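Local coordinates for protein ribosomal RNA small subunit methyltransferase E (Legionella pneumophila, PDB 5O95) that probably methylates N3 of a specific uridine in 16S ribosomal RNA, taking the methyl group from S-adenosyl-L-methionine, at residues Ala27-Val31 / Gly32-Arg36; Met95-Val98 / Met99-Ala103; Ala128-Met131 / His132-Leu135; Trp134-Ile137 / Ile138-Ala141. One frame throughout, in Å; residues are numbered along the deposited sequence.

Contact 1 belongs to the PUA domain, while contacts 2, 3 and 4 lie in the SPOUT-type methyltransferase domain; the nearest atoms of contacts 1 and 4 are about 7 Å apart. Contacts 3 and 4 follow each other along helix 124-145 and share Trp-134 and Leu-135. Contact 2, on the neighbouring helix 94-104, meets both: Glu-96 OE2 forms a salt bridge with Lys-130 NZ at 2.8 Å and a probable hydrogen bond with Trp-134 NE1 at 2.9 Å, and Met-99 CE packs on Trp-134 CE3. Contact 2 is also nearest the cofactor site, the side chain of Val-98 lying about 6 Å from that of Thr-227, a residue seen to bind S-adenosyl-L-methionine.

Contact 1 (Ala27-Val31 / Gly32-Arg36); sequences AGQHV and GVVLR
Gly-28 and Gln-29 hand their carbonyls forward to Gly-32, Val-33 and Val-34, and the spacing of these hydrogen bonds changes along the way. Gly-32 N bonds to Gly-28 O at 2.8 Å, an ordinary alpha-helical step. Gln-29 O then accepts twice: from Val-33 N at 2.9 Å, with the donor above the carbonyl plane, and from Val-34 N at 3.0 Å, in nearly straight continuation of the C=O bond. Leu-35 N reaches back five residues to His-30 O, again at 2.9 Å. The last two bonds mark a wider pi-type turn near the end of helix 25-34, and Arg-36 leaves the helix with positive phi (58°). The helix belongs to the PUA domain, where Ala-27, His-30 and Val-31 rest on Ile-9 of strand 8-10.

The side chains pack along the same turn. His-30 has CG anti to its N (chi1 -177°), and its imidazole lies beside the turn, with Leu-35 CD1 over one face in a CH-pi contact, 4.2 Å from the ring centroid. Val-34 CB meets the ring at its edge, in plane, 3.9 Å from His-30 ND1. Gln-29 bends at chi2 (71°), which brings its amide back over Val-33: Gln-29 OE1 lies 3.4 Å from Val-33 CG2 and NE2 faces CG1 of the same valine. Leu-35 also reaches Ile-7.

Contact 2 (Met95-Val98 / Met99-Ala103); sequences MEMV and MQKSA
From Met-95 to Ser-102 the backbone is regular alpha-helix, each N-H pointing back four residues. Met-99 N to Met-95 O (2.8 Å) and Lys-101 N to Met-97 O (2.9 Å) are nearly straight at hydrogen, while Gln-100 N to Glu-96 O is longer. Val-98 O is gripped twice, by Ser-102 N and by Ser-102 OG, each at 2.8 Å and from opposite faces of the carbonyl plane. The hydroxyl can turn back to that carbonyl because chi1 of Ser-102 (66°) sets OG between its own N and carbonyl carbon.

This is helix 94-104 of the beta-alpha-beta unit that joins strands 82-88 and 109-114. Val-98 rests on Leu-85 and Gln-87 of the first strand, and Met-99 and Ser-102 on Ile-110 of the second.

Met-99 bends at chi2 and lays its methyl against Met-95, with Met-99 CE standing 3.8 Å from Met-95 SD and Met-95 CG equally near. Farther round, Met-97 curls its methyl onto the aliphatic chain of Lys-101, Met-97 CE being 3.8 Å from Lys-101 CD. The ammonium of Lys-101 continues to the second subunit, where NZ forms a salt bridge with Glu-228 and a hydrogen bond with Thr-229, and Met-97 packs on its counterpart there.

Contact 3 (Ala128-Met131 / His132-Leu135); sequences AKKM and HQWL
Lys-130 and Trp-134 form the close-packed side of this helical turn. Lys-130 CB sits over the indole, 3.8 Å from the centroid of the six-membered ring and 13° off its normal, a CH-pi contact. Trp-134 N hydrogen-bonds to Lys-130 O at 2.7 Å, and that oxygen also lies over a ring face, 3.0 Å from Trp-134 CG. Met-131, bent at both chi2 and chi3 (-73° and -66°), brings its sulfur to the CE3-CZ3 side of the same six-membered ring; Met-131 SD stands 3.8 Å from Trp-134 CE3 in an oblique Met-aromatic contact.

The solvent side is looser and relies on water. Gln-133 extends beyond CG back along Lys-129 and Lys-130, where one water donates to Lys-129 O and accepts from Gln-133 NE2 (3.2 Å). A second water donates to Gln-133 OE1 and accepts from Lys-130 NZ (2.8 Å), bridging a pair whose direct separation is 4.0 Å.

Within helix 124-145, which connects strands 109-114 and 152-158, Met-131 and Trp-134 pack on Leu-153. Trp-134 also leans on Met-95 and Met-99 of helix 94-104, from which Glu-96 OE2 makes a salt bridge with Lys-130 NZ and a probable hydrogen bond with Trp-134 NE1.

Contact 4 (Trp134-Ile137 / Ile138-Ala141); sequences WLNI and IIGA
Ile-138 tucks its side chain back along the turn that starts at Trp-134, in helix 124-145, the helical arm of a beta-alpha-beta crossover between strands 109-114 and 152-158 of the methyltransferase domain. Followed outward, its CB lies 3.6 Å from Leu-135 O, with Trp-134 O only slightly farther off. CG1 is set anti to the carbonyl carbon (chi1 -67°), which turns that branch toward the preceding turn and leaves it 3.3 Å from Trp-134 O. The extended chi2 carries the tip onward, with Ile-138 CD1 still 3.6 Å from Trp-134 O. That oxygen is therefore flanked by this aliphatic branch while it accepts the hydrogen bond from Ile-138 N.

Beyond the turn, the isoleucine is buried and meets Met-99 of helix 94-104, Ile-110 of strand 109-114, and Ile-150 and Pro-151 in the loop before strand 152-158. Ile-137 takes a different direction and packs against Glu-96 of helix 94-104.

The backbone repeats four-residue spacing throughout: Ile-139 N bonds to Leu-135 O, Gly-140 N to Asn-136 O and Ala-141 N to Ile-137 O, each at 2.9 Å. Ile-139 runs alongside Asn-136, pointing the same way, its CD1 4.1 Å from Asn-136 OD1. The same methyl crosses to the leucine one turn back, with Ile-139 CD1 3.8 Å from Leu-135 CG.

Contact 1 (Ala27-Val31 / Gly32-Arg36)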
ATOM      1  N   ALA B  27     -16.404 -10.087  20.370  1.00 19.93           N
ATOM      2  CA  ALA B  27     -17.152 -10.156  19.115  1.00 18.57           C
ATOM      3  C   ALA B  27     -18.586  -9.690  19.318  1.00 24.66           C
ATOM      4  O   ALA B  27     -19.183  -9.112  18.406  1.00 22.70           O
ATOM      5  CB  ALA B  27     -17.118 -11.584  18.560  1.00 17.98           C
ATOM      6  N   GLY B  28     -19.146  -9.915  20.513  1.00 22.73           N
ATOM      7  CA  GLY B  28     -20.480  -9.412  20.799  1.00 20.37           C
ATOM      8  C   GLY B  28     -20.514  -7.899  20.833  1.00 27.79           C
ATOM      9  O   GLY B  28     -21.488  -7.281  20.398  1.00 25.89           O
ATOM     10  N   GLN B  29     -19.458  -7.286  21.376  1.00 25.54           N
ATOM     11  CA  GLN B  29     -19.319  -5.836  21.315  1.00 24.40           C
ATOM     12  C   GLN B  29     -19.215  -5.358  19.872  1.00 26.01           C
ATOM     13  O   GLN B  29     -19.895  -4.406  19.468  1.00 32.04           O
ATOM     14  CB  GLN B  29     -18.076  -5.418  22.112  1.00 29.54           C
ATOM     15  CG  GLN B  29     -17.573  -3.997  21.830  1.00 34.67           C
ATOM     16  CD  GLN B  29     -18.493  -2.934  22.388  1.00 52.90           C
ATOM     17  OE1 GLN B  29     -19.364  -3.219  23.213  1.00 50.88           O
ATOM     18  NE2 GLN B  29     -18.306  -1.695  21.942  1.00 45.96           N
ATOM     19  N   HIS B  30     -18.357  -6.007  19.084  1.00 27.02           N
ATOM     20  CA  HIS B  30     -18.191  -5.647  17.680  1.00 21.75           C
ATOM     21  C   HIS B  30     -19.506  -5.771  16.918  1.00 25.00           C
ATOM     22  O   HIS B  30     -19.879  -4.877  16.153  1.00 27.28           O
ATOM     23  CB  HIS B  30     -17.117  -6.532  17.054  1.00 22.06           C
ATOM     24  CG  HIS B  30     -16.812  -6.208  15.627  1.00 31.50           C
ATOM     25  ND1 HIS B  30     -17.000  -4.952  15.094  1.00 61.25           N
ATOM     26  CD2 HIS B  30     -16.300  -6.967  14.630  1.00 41.54           C
ATOM     27  CE1 HIS B  30     -16.634  -4.957  13.825  1.00 37.97           C
ATOM     28  NE2 HIS B  30     -16.205  -6.167  13.519  1.00 47.28           N
ATOM     29  N   VAL B  31     -20.230  -6.880  17.115  1.00 19.24           N
ATOM     30  CA  VAL B  31     -21.417  -7.141  16.295  1.00 23.58           C
ATOM     31  C   VAL B  31     -22.633  -6.366  16.797  1.00 22.51           C
ATOM     32  O   VAL B  31     -23.385  -5.779  16.008  1.00 24.47           O
ATOM     33  CB  VAL B  31     -21.699  -8.650  16.222  1.00 16.79           C
ATOM     34  CG1 VAL B  31     -23.103  -8.896  15.676  1.00 19.64           C
ATOM     35  CG2 VAL B  31     -20.665  -9.352  15.383  1.00 19.53           C
ATOM     36  N   GLY B  32     -22.866  -6.370  18.105  1.00 23.05           N
ATOM     37  CA  GLY B  32     -24.057  -5.761  18.654  1.00 26.64           C
ATOM     38  C   GLY B  32     -23.937  -4.260  18.834  1.00 52.90           C
ATOM     39  O   GLY B  32     -24.914  -3.536  18.626  1.00 37.02           O
ATOM     40  N   VAL B  33     -22.750  -3.775  19.202  1.00 33.95           N
ATOM     41  CA  VAL B  33     -22.575  -2.368  19.549  1.00 30.57           C
ATOM     42  C   VAL B  33     -21.934  -1.574  18.415  1.00 33.33           C
ATOM     43  O   VAL B  33     -22.488  -0.561  17.976  1.00 39.80           O
ATOM     44  CB  VAL B  33     -21.801  -2.197  20.872  1.00 37.81           C
ATOM     45  CG1 VAL B  33     -21.595  -0.720  21.178  1.00 40.92           C
ATOM     46  CG2 VAL B  33     -22.539  -2.889  22.011  1.00 35.20           C
ATOM     47  N   VAL B  34     -20.761  -2.007  17.945  1.00 30.23           N
ATOM     48  CA  VAL B  34     -20.070  -1.267  16.890  1.00 30.93           C
ATOM     49  C   VAL B  34     -20.854  -1.324  15.583  1.00 48.12           C
ATOM     50  O   VAL B  34     -21.132  -0.293  14.963  1.00 40.18           O
ATOM     51  CB  VAL B  34     -18.625  -1.764  16.718  1.00 33.09           C
ATOM     52  CG1 VAL B  34     -17.948  -1.026  15.564  1.00 32.79           C
ATOM     53  CG2 VAL B  34     -17.845  -1.577  18.007  1.00 31.23           C
ATOM     54  N   LEU B  35     -21.215  -2.527  15.138  1.00 30.95           N
ATOM     55  CA  LEU B  35     -21.957  -2.685  13.894  1.00 27.41           C
ATOM     56  C   LEU B  35     -23.463  -2.541  14.068  1.00 27.23           C
ATOM     57  O   LEU B  35     -24.177  -2.430  13.064  1.00 31.91           O
ATOM     58  CB  LEU B  35     -21.647  -4.047  13.255  1.00 25.67           C
ATOM     59  CG  LEU B  35     -20.191  -4.342  12.894  1.00 27.08           C
ATOM     60  CD1 LEU B  35     -20.080  -5.728  12.271  1.00 27.19           C
ATOM     61  CD2 LEU B  35     -19.616  -3.280  11.968  1.00 29.92           C
ATOM     62  N   ARG B  36     -23.964  -2.564  15.304  1.00 24.22           N
ATOM     63  CA  ARG B  36     -25.389  -2.366  15.593  1.00 25.98           C
ATOM     64  C   ARG B  36     -26.290  -3.376  14.881  1.00 32.73           C
ATOM     65  O   ARG B  36     -27.405  -3.051  14.466  1.00 35.04           O
ATOM     66  CB  ARG B  36     -25.843  -0.942  15.281  1.00 33.56           C
ATOM     67  CG  ARG B  36     -25.103   0.097  16.037  1.00 27.47           C
ATOM     68  CD  ARG B  36     -25.754   1.421  15.780  1.00 34.38           C
ATOM     69  NE  ARG B  36     -25.150   2.482  16.559  1.00 43.25           N
ATOM     70  CZ  ARG B  36     -25.286   3.760  16.249  1.00 47.58           C
ATOM     71  NH1 ARG B  36     -25.994   4.082  15.178  1.00 33.31           N
ATOM     72  NH2 ARG B  36     -24.718   4.698  16.991  1.00 45.85           N
TER

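Contact 2 (Met95-Val98 / Met99-Ala103)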
ATOM      1  N   MET B  95       3.556   0.597  11.508  1.00 17.62           N
ATOM      2  CA  MET B  95       3.449  -0.845  11.689  1.00 20.74           C
ATOM      3  C   MET B  95       2.001  -1.285  11.639  1.00 17.43           C
ATOM      4  O   MET B  95       1.694  -2.358  11.109  1.00 18.71           O
ATOM      5  CB  MET B  95       4.059  -1.271  13.017  1.00 19.11           C
ATOM      6  CG  MET B  95       4.160  -2.774  13.185  1.00 22.51           C
ATOM      7  SD  MET B  95       5.267  -3.560  11.986  1.00 24.10           S
ATOM      8  CE  MET B  95       6.732  -3.750  13.014  1.00 23.50           C
ATOM      9  N   GLU B  96       1.094  -0.454  12.154  1.00 19.21           N
ATOM     10  CA  GLU B  96      -0.320  -0.836  12.132  1.00 17.95           C
ATOM     11  C   GLU B  96      -0.806  -0.982  10.698  1.00 21.56           C
ATOM     12  O   GLU B  96      -1.572  -1.896  10.378  1.00 20.85           O
ATOM     13  CB  GLU B  96      -1.136   0.208  12.891  1.00 22.64           C
ATOM     14  CG  GLU B  96      -1.005   0.138  14.439  1.00 22.28           C
ATOM     15  CD  GLU B  96       0.354   0.535  15.028  1.00 28.02           C
ATOM     16  OE1 GLU B  96       1.186   1.181  14.355  1.00 29.52           O
ATOM     17  OE2 GLU B  96       0.581   0.215  16.218  1.00 30.83           O
ATOM     18  N   MET B  97      -0.332  -0.122   9.808  1.00 17.97           N
ATOM     19  CA  MET B  97      -0.677  -0.239   8.397  1.00 16.13           C
ATOM     20  C   MET B  97      -0.096  -1.512   7.801  1.00 18.39           C
ATOM     21  O   MET B  97      -0.792  -2.240   7.072  1.00 16.61           O
ATOM     22  CB  MET B  97      -0.148   1.008   7.675  1.00 23.04           C
ATOM     23  CG  MET B  97      -0.879   1.349   6.410  1.00 51.87           C
ATOM     24  SD  MET B  97       0.310   1.534   5.095  1.00 89.33           S
ATOM     25  CE  MET B  97       0.868  -0.147   4.985  1.00 15.78           C
ATOM     26  N   VAL B  98       1.160  -1.822   8.129  1.00 15.42           N
ATOM     27  CA  VAL B  98       1.805  -3.026   7.608  1.00 15.00           C
ATOM     28  C   VAL B  98       1.079  -4.275   8.078  1.00 17.47           C
ATOM     29  O   VAL B  98       0.916  -5.224   7.312  1.00 17.48           O
ATOM     30  CB  VAL B  98       3.290  -3.067   7.999  1.00 16.34           C
ATOM     31  CG1 VAL B  98       3.902  -4.395   7.636  1.00 17.31           C
ATOM     32  CG2 VAL B  98       4.049  -1.934   7.300  1.00 18.19           C
ATOM     33  N   MET B  99       0.703  -4.322   9.364  1.00 15.06           N
ATOM     34  CA  MET B  99      -0.063  -5.454   9.871  1.00 14.01           C
ATOM     35  C   MET B  99      -1.329  -5.662   9.054  1.00 13.86           C
ATOM     36  O   MET B  99      -1.656  -6.795   8.671  1.00 17.70           O
ATOM     37  CB  MET B  99      -0.422  -5.225  11.341  1.00 17.28           C
ATOM     38  CG  MET B  99       0.777  -5.239  12.288  1.00 18.99           C
ATOM     39  SD  MET B  99       1.494  -6.882  12.457  1.00 18.81           S
ATOM     40  CE  MET B  99       3.083  -6.453  13.199  1.00 19.05           C
ATOM     41  N   GLN B 100      -2.092  -4.593   8.818  1.00 14.05           N
ATOM     42  CA  GLN B 100      -3.363  -4.748   8.102  1.00 15.04           C
ATOM     43  C   GLN B 100      -3.138  -5.178   6.657  1.00 14.67           C
ATOM     44  O   GLN B 100      -3.745  -6.149   6.174  1.00 16.68           O
ATOM     45  CB  GLN B 100      -4.155  -3.442   8.167  1.00 21.18           C
ATOM     46  CG  GLN B 100      -5.424  -3.470   7.338  1.00 21.38           C
ATOM     47  CD  GLN B 100      -6.172  -2.161   7.371  1.00 26.01           C
ATOM     48  OE1 GLN B 100      -5.950  -1.288   6.531  1.00 31.91           O
ATOM     49  NE2 GLN B 100      -7.072  -2.014   8.339  1.00 32.52           N
ATOM     50  N   LYS B 101      -2.270  -4.473   5.945  1.00 15.17           N
ATOM     51  CA  LYS B 101      -2.125  -4.729   4.525  1.00 13.75           C
ATOM     52  C   LYS B 101      -1.353  -6.011   4.233  1.00 13.52           C
ATOM     53  O   LYS B 101      -1.588  -6.624   3.182  1.00 16.25           O
ATOM     54  CB  LYS B 101      -1.498  -3.498   3.866  1.00 16.45           C
ATOM     55  CG  LYS B 101      -2.466  -2.281   3.983  1.00 23.43           C
ATOM     56  CD  LYS B 101      -2.209  -1.161   3.028  1.00 38.28           C
ATOM     57  CE  LYS B 101      -3.272  -0.085   3.252  1.00 37.07           C
ATOM     58  NZ  LYS B 101      -4.636  -0.678   3.434  1.00 40.70           N
ATOM     59  N   SER B 102      -0.423  -6.419   5.105  1.00 16.51           N
ATOM     60  CA  SER B 102       0.283  -7.664   4.834  1.00 12.49           C
ATOM     61  C   SER B 102      -0.666  -8.849   4.977  1.00 13.59           C
ATOM     62  O   SER B 102      -0.587  -9.812   4.209  1.00 17.58           O
ATOM     63  CB  SER B 102       1.514  -7.812   5.722  1.00 15.58           C
ATOM     64  OG  SER B 102       1.152  -7.959   7.081  1.00 16.03           O
ATOM     65  N   ALA B 103      -1.593  -8.764   5.934  1.00 15.93           N
ATOM     66  CA  ALA B 103      -2.652  -9.761   6.039  1.00 14.83           C
ATOM     67  C   ALA B 103      -3.498  -9.833   4.761  1.00 16.09           C
ATOM     68  O   ALA B 103      -3.800 -10.929   4.264  1.00 14.95           O
ATOM     69  CB  ALA B 103      -3.505  -9.479   7.284  1.00 13.90           C
TER

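Contact 3 (Ala128-Met131 / His132-Leu135)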
ATOM      1  N   ALA B 128       3.926  -5.543  24.837  1.00 21.98           N
ATOM      2  CA  ALA B 128       2.805  -6.466  25.021  1.00 21.32           C
ATOM      3  C   ALA B 128       1.501  -5.836  24.556  1.00 22.73           C
ATOM      4  O   ALA B 128       0.660  -6.504  23.942  1.00 24.46           O
ATOM      5  CB  ALA B 128       2.701  -6.885  26.487  1.00 26.93           C
ATOM      6  N   LYS B 129       1.305  -4.546  24.843  1.00 24.53           N
ATOM      7  CA  LYS B 129       0.094  -3.897  24.359  1.00 22.08           C
ATOM      8  C   LYS B 129       0.092  -3.815  22.838  1.00 20.96           C
ATOM      9  O   LYS B 129      -0.948  -4.005  22.209  1.00 25.10           O
ATOM     10  CB  LYS B 129      -0.054  -2.503  24.960  1.00 26.29           C
ATOM     11  CG  LYS B 129      -0.312  -2.519  26.475  1.00 33.63           C
ATOM     12  CD  LYS B 129      -0.461  -1.112  27.029  1.00 62.26           C
ATOM     13  CE  LYS B 129      -0.418  -1.125  28.549  1.00 57.38           C
ATOM     14  NZ  LYS B 129      -1.339  -2.160  29.097  1.00 50.82           N
ATOM     15  N   LYS B 130       1.240  -3.485  22.239  1.00 22.45           N
ATOM     16  CA  LYS B 130       1.307  -3.418  20.778  1.00 23.82           C
ATOM     17  C   LYS B 130       1.021  -4.769  20.143  1.00 21.59           C
ATOM     18  O   LYS B 130       0.308  -4.849  19.139  1.00 22.86           O
ATOM     19  CB  LYS B 130       2.674  -2.892  20.340  1.00 20.69           C
ATOM     20  CG  LYS B 130       2.831  -1.400  20.496  1.00 28.07           C
ATOM     21  CD  LYS B 130       1.927  -0.700  19.499  1.00 29.51           C
ATOM     22  CE  LYS B 130       2.316   0.757  19.354  1.00 32.24           C
ATOM     23  NZ  LYS B 130       1.214   1.494  18.677  1.00 36.98           N
ATOM     24  N   MET B 131       1.550  -5.848  20.726  1.00 21.36           N
ATOM     25  CA  MET B 131       1.308  -7.177  20.165  1.00 19.14           C
ATOM     26  C   MET B 131      -0.173  -7.549  20.225  1.00 23.60           C
ATOM     27  O   MET B 131      -0.706  -8.160  19.283  1.00 20.16           O
ATOM     28  CB  MET B 131       2.176  -8.213  20.876  1.00 22.74           C
ATOM     29  CG  MET B 131       3.689  -8.036  20.643  1.00 22.74           C
ATOM     30  SD  MET B 131       4.070  -8.540  18.949  1.00 24.48           S
ATOM     31  CE  MET B 131       3.723 -10.313  19.004  1.00 22.34           C
ATOM     32  N   HIS B 132      -0.856  -7.173  21.313  1.00 21.50           N
ATOM     33  CA  HIS B 132      -2.301  -7.406  21.404  1.00 19.87           C
ATOM     34  C   HIS B 132      -3.039  -6.622  20.328  1.00 19.37           C
ATOM     35  O   HIS B 132      -3.885  -7.168  19.603  1.00 21.09           O
ATOM     36  CB  HIS B 132      -2.802  -6.996  22.795  1.00 22.05           C
ATOM     37  CG  HIS B 132      -4.262  -7.260  23.007  1.00 26.86           C
ATOM     38  ND1 HIS B 132      -4.744  -8.495  23.386  1.00 29.25           N
ATOM     39  CD2 HIS B 132      -5.345  -6.452  22.895  1.00 23.32           C
ATOM     40  CE1 HIS B 132      -6.061  -8.442  23.484  1.00 35.76           C
ATOM     41  NE2 HIS B 132      -6.452  -7.213  23.195  1.00 25.84           N
ATOM     42  N   GLN B 133      -2.676  -5.339  20.170  1.00 20.27           N
ATOM     43  CA  GLN B 133      -3.343  -4.483  19.201  1.00 21.34           C
ATOM     44  C   GLN B 133      -3.058  -4.943  17.784  1.00 18.76           C
ATOM     45  O   GLN B 133      -3.955  -4.933  16.937  1.00 19.40           O
ATOM     46  CB  GLN B 133      -2.875  -3.040  19.381  1.00 22.34           C
ATOM     47  CG  GLN B 133      -3.291  -2.457  20.708  1.00 35.89           C
ATOM     48  CD  GLN B 133      -2.545  -1.179  21.037  1.00 68.32           C
ATOM     49  OE1 GLN B 133      -1.899  -0.582  20.173  1.00 43.23           O
ATOM     50  NE2 GLN B 133      -2.623  -0.757  22.296  1.00 53.15           N
ATOM     51  N   TRP B 134      -1.814  -5.354  17.515  1.00 19.51           N
ATOM     52  CA  TRP B 134      -1.447  -5.810  16.178  1.00 23.99           C
ATOM     53  C   TRP B 134      -2.145  -7.110  15.826  1.00 16.07           C
ATOM     54  O   TRP B 134      -2.572  -7.293  14.674  1.00 18.45           O
ATOM     55  CB  TRP B 134       0.061  -6.000  16.067  1.00 17.34           C
ATOM     56  CG  TRP B 134       0.819  -4.726  16.135  1.00 17.59           C
ATOM     57  CD1 TRP B 134       0.338  -3.466  15.890  1.00 17.33           C
ATOM     58  CD2 TRP B 134       2.192  -4.576  16.493  1.00 19.24           C
ATOM     59  NE1 TRP B 134       1.343  -2.538  16.063  1.00 17.90           N
ATOM     60  CE2 TRP B 134       2.489  -3.196  16.433  1.00 21.49           C
ATOM     61  CE3 TRP B 134       3.204  -5.474  16.846  1.00 19.98           C
ATOM     62  CZ2 TRP B 134       3.759  -2.689  16.731  1.00 19.08           C
ATOM     63  CZ3 TRP B 134       4.475  -4.964  17.148  1.00 20.07           C
ATOM     64  CH2 TRP B 134       4.734  -3.586  17.073  1.00 21.21           C
ATOM     65  N   LEU B 135      -2.279  -8.027  16.794  1.00 16.24           N
ATOM     66  CA  LEU B 135      -3.056  -9.244  16.523  1.00 15.77           C
ATOM     67  C   LEU B 135      -4.483  -8.890  16.163  1.00 14.65           C
ATOM     68  O   LEU B 135      -5.051  -9.467  15.222  1.00 16.13           O
ATOM     69  CB  LEU B 135      -3.058 -10.210  17.715  1.00 18.26           C
ATOM     70  CG  LEU B 135      -3.923 -11.466  17.480  1.00 17.44           C
ATOM     71  CD1 LEU B 135      -3.282 -12.341  16.426  1.00 25.21           C
ATOM     72  CD2 LEU B 135      -4.105 -12.225  18.789  1.00 21.34           C
TER
HETATM   73  O   HOH W   1      -3.333  -3.464  23.799  1.00 43.14           O
HETATM   74  O   HOH W   2      -0.957   1.742  20.376  1.00 43.23           O

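Contact 4 (Trp134-Ile137 / Ile138-Ala141)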
ATOM      1  N   TRP B 134      -1.814  -5.354  17.515  1.00 19.51           N
ATOM      2  CA  TRP B 134      -1.447  -5.810  16.178  1.00 23.99           C
ATOM      3  C   TRP B 134      -2.145  -7.110  15.826  1.00 16.07           C
ATOM      4  O   TRP B 134      -2.572  -7.293  14.674  1.00 18.45           O
ATOM      5  CB  TRP B 134       0.061  -6.000  16.067  1.00 17.34           C
ATOM      6  CG  TRP B 134       0.819  -4.726  16.135  1.00 17.59           C
ATOM      7  CD1 TRP B 134       0.338  -3.466  15.890  1.00 17.33           C
ATOM      8  CD2 TRP B 134       2.192  -4.576  16.493  1.00 19.24           C
ATOM      9  NE1 TRP B 134       1.343  -2.538  16.063  1.00 17.90           N
ATOM     10  CE2 TRP B 134       2.489  -3.196  16.433  1.00 21.49           C
ATOM     11  CE3 TRP B 134       3.204  -5.474  16.846  1.00 19.98           C
ATOM     12  CZ2 TRP B 134       3.759  -2.689  16.731  1.00 19.08           C
ATOM     13  CZ3 TRP B 134       4.475  -4.964  17.148  1.00 20.07           C
ATOM     14  CH2 TRP B 134       4.734  -3.586  17.073  1.00 21.21           C
ATOM     15  N   LEU B 135      -2.279  -8.027  16.794  1.00 16.24           N
ATOM     16  CA  LEU B 135      -3.056  -9.244  16.523  1.00 15.77           C
ATOM     17  C   LEU B 135      -4.483  -8.890  16.163  1.00 14.65           C
ATOM     18  O   LEU B 135      -5.051  -9.467  15.222  1.00 16.13           O
ATOM     19  CB  LEU B 135      -3.058 -10.210  17.715  1.00 18.26           C
ATOM     20  CG  LEU B 135      -3.923 -11.466  17.480  1.00 17.44           C
ATOM     21  CD1 LEU B 135      -3.282 -12.341  16.426  1.00 25.21           C
ATOM     22  CD2 LEU B 135      -4.105 -12.225  18.789  1.00 21.34           C
ATOM     23  N   ASN B 136      -5.083  -7.950  16.892  1.00 17.85           N
ATOM     24  CA  ASN B 136      -6.460  -7.584  16.583  1.00 17.84           C
ATOM     25  C   ASN B 136      -6.578  -6.925  15.209  1.00 18.41           C
ATOM     26  O   ASN B 136      -7.566  -7.137  14.512  1.00 18.69           O
ATOM     27  CB  ASN B 136      -7.106  -6.790  17.726  1.00 18.21           C
ATOM     28  CG  ASN B 136      -7.492  -7.685  18.909  1.00 20.96           C
ATOM     29  OD1 ASN B 136      -7.640  -8.897  18.742  1.00 23.43           O
ATOM     30  ND2 ASN B 136      -7.674  -7.094  20.083  1.00 23.96           N
ATOM     31  N   ILE B 137      -5.570  -6.157  14.786  1.00 17.60           N
ATOM     32  CA  ILE B 137      -5.594  -5.585  13.438  1.00 16.75           C
ATOM     33  C   ILE B 137      -5.521  -6.674  12.379  1.00 15.95           C
ATOM     34  O   ILE B 137      -6.207  -6.609  11.348  1.00 17.28           O
ATOM     35  CB  ILE B 137      -4.442  -4.582  13.305  1.00 13.50           C
ATOM     36  CG1 ILE B 137      -4.774  -3.367  14.136  1.00 18.11           C
ATOM     37  CG2 ILE B 137      -4.206  -4.193  11.842  1.00 18.54           C
ATOM     38  CD1 ILE B 137      -3.564  -2.445  14.364  1.00 20.26           C
ATOM     39  N   ILE B 138      -4.676  -7.684  12.604  1.00 15.22           N
ATOM     40  CA  ILE B 138      -4.576  -8.789  11.657  1.00 13.25           C
ATOM     41  C   ILE B 138      -5.895  -9.540  11.578  1.00 14.92           C
ATOM     42  O   ILE B 138      -6.380  -9.865  10.488  1.00 16.02           O
ATOM     43  CB  ILE B 138      -3.417  -9.709  12.052  1.00 15.04           C
ATOM     44  CG1 ILE B 138      -2.079  -8.968  11.886  1.00 15.83           C
ATOM     45  CG2 ILE B 138      -3.479 -11.010  11.301  1.00 22.57           C
ATOM     46  CD1 ILE B 138      -0.938  -9.714  12.521  1.00 22.69           C
ATOM     47  N   ILE B 139      -6.507  -9.810  12.737  1.00 14.34           N
ATOM     48  CA  ILE B 139      -7.795 -10.517  12.728  1.00 14.82           C
ATOM     49  C   ILE B 139      -8.841  -9.708  11.971  1.00 15.88           C
ATOM     50  O   ILE B 139      -9.582 -10.244  11.124  1.00 15.89           O
ATOM     51  CB  ILE B 139      -8.245 -10.830  14.164  1.00 15.54           C
ATOM     52  CG1 ILE B 139      -7.397 -11.965  14.723  1.00 14.06           C
ATOM     53  CG2 ILE B 139      -9.701 -11.320  14.162  1.00 16.74           C
ATOM     54  CD1 ILE B 139      -7.493 -12.131  16.264  1.00 17.07           C
ATOM     55  N   GLY B 140      -8.885  -8.396  12.234  1.00 16.91           N
ATOM     56  CA  GLY B 140      -9.813  -7.536  11.527  1.00 13.11           C
ATOM     57  C   GLY B 140      -9.576  -7.560  10.030  1.00 15.15           C
ATOM     58  O   GLY B 140     -10.521  -7.557   9.239  1.00 15.67           O
ATOM     59  N   ALA B 141      -8.305  -7.594   9.620  1.00 16.11           N
ATOM     60  CA  ALA B 141      -7.994  -7.618   8.192  1.00 17.16           C
ATOM     61  C   ALA B 141      -8.400  -8.947   7.553  1.00 13.72           C
ATOM     62  O   ALA B 141      -8.831  -8.978   6.392  1.00 17.78           O
ATOM     63  CB  ALA B 141      -6.502  -7.327   7.973  1.00 18.26           C
TER